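Local coordinates for protein aspartate aminotransferase (Rhodobacter sphaeroides, PDB 3NRA) that probably catalyses the pyridoxal-phosphate-dependent transfer of an amino group from L-aspartate to 2-oxoglutarate, giving oxaloacetate and L-glutamate, at residues 354-366 with 394-406. Sequence-based numbering, arbitrary orientation.
Sequences FVKILRLQAGVVV and AARRIVTLVERYR
Ala362 O, at the C-terminal end of helix 351-362, is gripped side-on by two nitrogens of Arg397: NE at 2.8 Å and NH2 at 3.0 Å. The oxygen lies in the guanidinium plane, and NH2 also donates to Arg40 O. A bend at chi3 (-65°) turns the arginine's tip back to this carbonyl. With a lysine in its place, Ala362 O would probably lose one of its two bonds and Arg40 O might lose its donor. Two turns further along 394-406, Tyr405 OH donates to Gln361 OE1 over 2.6 Å, from above the amide's carbonyl plane, while Gln361 NE2 bonds Arg33 O and the tyrosine hydroxyl also bonds Arg33 N. Leu401 is a knob in the hole formed by Phe354, Leu358, Gln361 and Ala362, its CD1 3.7 Å from Gln361 CB. Its CD2 lies over the centre of the Arg404 guanidinium, which bonds Ala35 O. Phe354 points its ring edge at the face of Tyr405 in an offset T-shaped pair, planes 72° apart, while its CZ meets Val402 CG2 at 3.6 Å. Past Gly363, Val364 CG1 lies 4.0 Å from Ile398 CD1, so helix 388-404 also covers the start of strand 364-368. In this small C-terminal domain of a fold-type I aminotransferase, 354-362 and 394-404, axes 118° apart, share an apolar core, with a helix-end carbonyl and a side-chain amide buried beside it and satisfied.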
# COMPACT_ATOMS: atom_id res chain seq x y z
N PHE B 354 -20.83 12.42 23.47
CA PHE B 354 -20.54 11.45 24.50
C PHE B 354 -19.20 10.77 24.28
O PHE B 354 -18.44 10.55 25.24
CB PHE B 354 -21.64 10.40 24.59
CG PHE B 354 -21.53 9.53 25.82
CD1 PHE B 354 -21.70 10.08 27.09
CD2 PHE B 354 -21.29 8.18 25.71
CE1 PHE B 354 -21.60 9.28 28.23
CE2 PHE B 354 -21.17 7.38 26.86
CZ PHE B 354 -21.32 7.94 28.12
N VAL B 355 -18.88 10.46 23.01
CA VAL B 355 -17.55 9.88 22.67
C VAL B 355 -16.39 10.80 23.13
O VAL B 355 -15.43 10.33 23.72
CB VAL B 355 -17.42 9.60 21.15
CG1 VAL B 355 -15.94 9.33 20.78
CG2 VAL B 355 -18.32 8.43 20.74
N LYS B 356 -16.54 12.11 22.92
CA LYS B 356 -15.55 13.07 23.41
C LYS B 356 -15.49 13.07 24.94
O LYS B 356 -14.41 13.09 25.51
CB LYS B 356 -15.87 14.46 22.91
CG LYS B 356 -15.73 14.60 21.38
CD LYS B 356 -16.18 15.95 20.87
CE LYS B 356 -15.90 16.09 19.36
NZ LYS B 356 -15.90 17.54 18.93
N ILE B 357 -16.65 12.98 25.57
CA ILE B 357 -16.76 12.99 27.02
C ILE B 357 -16.14 11.73 27.67
O ILE B 357 -15.49 11.80 28.70
CB ILE B 357 -18.26 13.21 27.45
CG1 ILE B 357 -18.62 14.69 27.27
CG2 ILE B 357 -18.52 12.76 28.87
CD1 ILE B 357 -20.09 14.99 27.34
N LEU B 358 -16.29 10.59 27.02
CA LEU B 358 -15.65 9.35 27.48
C LEU B 358 -14.13 9.49 27.54
O LEU B 358 -13.50 9.02 28.48
CB LEU B 358 -16.00 8.19 26.57
CG LEU B 358 -17.36 7.58 26.73
CD1 LEU B 358 -17.53 6.45 25.69
CD2 LEU B 358 -17.60 7.05 28.19
N ARG B 359 -13.57 10.16 26.54
CA ARG B 359 -12.15 10.42 26.48
C ARG B 359 -11.73 11.47 27.54
O ARG B 359 -10.79 11.25 28.30
CB ARG B 359 -11.76 10.89 25.07
CG ARG B 359 -10.31 11.12 24.88
CD ARG B 359 -9.94 11.05 23.43
NE ARG B 359 -8.48 11.21 23.26
CZ ARG B 359 -7.85 12.34 22.87
NH1 ARG B 359 -8.52 13.46 22.56
NH2 ARG B 359 -6.52 12.33 22.75
N LEU B 360 -12.49 12.56 27.62
CA LEU B 360 -12.22 13.64 28.60
C LEU B 360 -12.32 13.19 30.06
O LEU B 360 -11.43 13.47 30.87
CB LEU B 360 -13.18 14.80 28.38
CG LEU B 360 -12.66 16.15 28.86
CD1 LEU B 360 -11.75 16.73 27.79
CD2 LEU B 360 -13.82 17.11 29.20
N GLN B 361 -13.39 12.46 30.39
CA GLN B 361 -13.72 12.16 31.81
C GLN B 361 -13.42 10.71 32.27
O GLN B 361 -13.49 10.43 33.46
CB GLN B 361 -15.20 12.46 32.06
CG GLN B 361 -15.58 13.93 31.87
CD GLN B 361 -16.88 14.26 32.53
OE1 GLN B 361 -17.95 13.71 32.17
NE2 GLN B 361 -16.82 15.14 33.53
N ALA B 362 -13.14 9.80 31.32
CA ALA B 362 -12.79 8.39 31.62
C ALA B 362 -11.46 7.91 30.99
O ALA B 362 -11.08 6.76 31.19
CB ALA B 362 -13.91 7.46 31.18
N GLY B 363 -10.79 8.76 30.23
CA GLY B 363 -9.61 8.34 29.46
C GLY B 363 -9.88 7.09 28.61
O GLY B 363 -9.05 6.21 28.53
N VAL B 364 -11.06 7.03 28.01
CA VAL B 364 -11.43 5.91 27.14
C VAL B 364 -11.63 6.43 25.72
O VAL B 364 -12.38 7.38 25.50
CB VAL B 364 -12.70 5.25 27.67
CG1 VAL B 364 -13.28 4.33 26.67
CG2 VAL B 364 -12.39 4.50 28.97
N VAL B 365 -10.93 5.82 24.76
CA VAL B 365 -11.22 6.04 23.33
C VAL B 365 -12.08 4.90 22.84
O VAL B 365 -11.68 3.75 22.94
CB VAL B 365 -9.92 6.06 22.45
CG1 VAL B 365 -10.27 6.38 21.01
CG2 VAL B 365 -8.86 7.07 23.02
N VAL B 366 -13.26 5.23 22.29
CA VAL B 366 -14.10 4.23 21.59
C VAL B 366 -14.45 4.78 20.23
O VAL B 366 -14.30 5.98 19.99
CB VAL B 366 -15.41 3.92 22.38
CG1 VAL B 366 -15.08 3.45 23.78
CG2 VAL B 366 -16.35 5.15 22.41
N ALA B 394 -11.87 0.11 32.63
CA ALA B 394 -12.32 1.11 31.64
C ALA B 394 -13.82 0.97 31.34
O ALA B 394 -14.54 1.94 31.31
CB ALA B 394 -11.49 1.01 30.33
N ALA B 395 -14.27 -0.25 31.14
CA ALA B 395 -15.67 -0.53 30.87
C ALA B 395 -16.57 -0.06 32.02
O ALA B 395 -17.66 0.47 31.76
CB ALA B 395 -15.89 -2.03 30.62
N ARG B 396 -16.12 -0.24 33.26
CA ARG B 396 -16.89 0.23 34.41
C ARG B 396 -16.97 1.75 34.46
O ARG B 396 -18.01 2.31 34.85
CB ARG B 396 -16.33 -0.33 35.70
CG ARG B 396 -16.57 -1.83 35.81
CD ARG B 396 -16.36 -2.37 37.16
NE ARG B 396 -17.14 -1.68 38.19
CZ ARG B 396 -17.11 -2.00 39.48
NH1 ARG B 396 -16.38 -3.05 39.90
NH2 ARG B 396 -17.82 -1.30 40.35
N ARG B 397 -15.90 2.44 34.01
CA ARG B 397 -15.94 3.90 33.87
C ARG B 397 -16.95 4.33 32.78
O ARG B 397 -17.65 5.35 32.93
CB ARG B 397 -14.53 4.49 33.58
CG ARG B 397 -13.48 4.21 34.67
CD ARG B 397 -12.30 5.20 34.61
NE ARG B 397 -11.52 5.07 33.39
CZ ARG B 397 -10.61 4.11 33.16
NH1 ARG B 397 -10.35 3.14 34.07
NH2 ARG B 397 -9.95 4.10 32.00
N ILE B 398 -17.03 3.56 31.69
CA ILE B 398 -17.99 3.89 30.61
C ILE B 398 -19.40 3.89 31.15
O ILE B 398 -20.17 4.85 30.94
CB ILE B 398 -17.94 2.91 29.42
CG1 ILE B 398 -16.59 2.97 28.70
CG2 ILE B 398 -19.10 3.24 28.39
CD1 ILE B 398 -16.47 2.05 27.42
N VAL B 399 -19.76 2.81 31.87
CA VAL B 399 -21.15 2.65 32.33
C VAL B 399 -21.50 3.66 33.43
O VAL B 399 -22.59 4.22 33.40
CB VAL B 399 -21.49 1.21 32.77
CG1 VAL B 399 -21.25 0.21 31.60
CG2 VAL B 399 -20.74 0.82 33.99
N THR B 400 -20.54 3.95 34.34
CA THR B 400 -20.67 5.07 35.32
C THR B 400 -21.03 6.41 34.60
O THR B 400 -21.98 7.10 35.02
CB THR B 400 -19.37 5.26 36.12
OG1 THR B 400 -19.05 4.08 36.83
CG2 THR B 400 -19.50 6.44 37.12
N LEU B 401 -20.34 6.70 33.50
CA LEU B 401 -20.63 7.91 32.72
C LEU B 401 -21.92 7.82 31.94
O LEU B 401 -22.63 8.82 31.81
CB LEU B 401 -19.46 8.29 31.79
CG LEU B 401 -18.24 8.88 32.52
CD1 LEU B 401 -17.21 9.43 31.56
CD2 LEU B 401 -18.64 9.96 33.51
N VAL B 402 -22.25 6.63 31.43
CA VAL B 402 -23.59 6.42 30.87
C VAL B 402 -24.69 6.74 31.92
O VAL B 402 -25.67 7.40 31.60
CB VAL B 402 -23.75 5.00 30.29
CG1 VAL B 402 -25.23 4.69 29.99
CG2 VAL B 402 -22.91 4.88 29.03
N GLU B 403 -24.47 6.35 33.17
CA GLU B 403 -25.43 6.68 34.24
C GLU B 403 -25.45 8.17 34.52
O GLU B 403 -26.53 8.76 34.66
CB GLU B 403 -25.12 5.89 35.52
CG GLU B 403 -25.26 4.32 35.33
CD GLU B 403 -24.55 3.47 36.41
OE1 GLU B 403 -24.03 4.04 37.42
OE2 GLU B 403 -24.54 2.22 36.26
N ARG B 404 -24.28 8.80 34.54
CA ARG B 404 -24.17 10.24 34.85
C ARG B 404 -24.89 11.11 33.81
O ARG B 404 -25.45 12.15 34.16
CB ARG B 404 -22.69 10.67 34.97
CG ARG B 404 -22.50 12.02 35.68
CD ARG B 404 -21.07 12.52 35.58
NE ARG B 404 -20.17 11.72 36.39
CZ ARG B 404 -18.87 11.96 36.55
NH1 ARG B 404 -18.29 13.00 35.96
NH2 ARG B 404 -18.13 11.14 37.30
N TYR B 405 -24.88 10.66 32.54
CA TYR B 405 -25.44 11.45 31.41
C TYR B 405 -26.79 10.92 30.90
O TYR B 405 -27.30 11.40 29.91
CB TYR B 405 -24.45 11.48 30.24
CG TYR B 405 -23.29 12.37 30.50
CD1 TYR B 405 -23.36 13.74 30.21
CD2 TYR B 405 -22.15 11.88 31.07
CE1 TYR B 405 -22.31 14.56 30.48
CE2 TYR B 405 -21.08 12.70 31.34
CZ TYR B 405 -21.17 14.05 31.06
OH TYR B 405 -20.09 14.86 31.32
N ARG B 406 -27.35 9.94 31.60
CA ARG B 406 -28.58 9.31 31.13
C ARG B 406 -29.71 10.36 31.06
O ARG B 406 -29.87 11.16 31.96
CB ARG B 406 -28.98 8.16 32.07
CG ARG B 406 -30.13 7.25 31.54
CD ARG B 406 -30.70 6.33 32.67
NE ARG B 406 -29.66 5.50 33.28
CZ ARG B 406 -29.12 4.40 32.73
NH1 ARG B 406 -29.52 3.93 31.54
NH2 ARG B 406 -28.17 3.74 33.40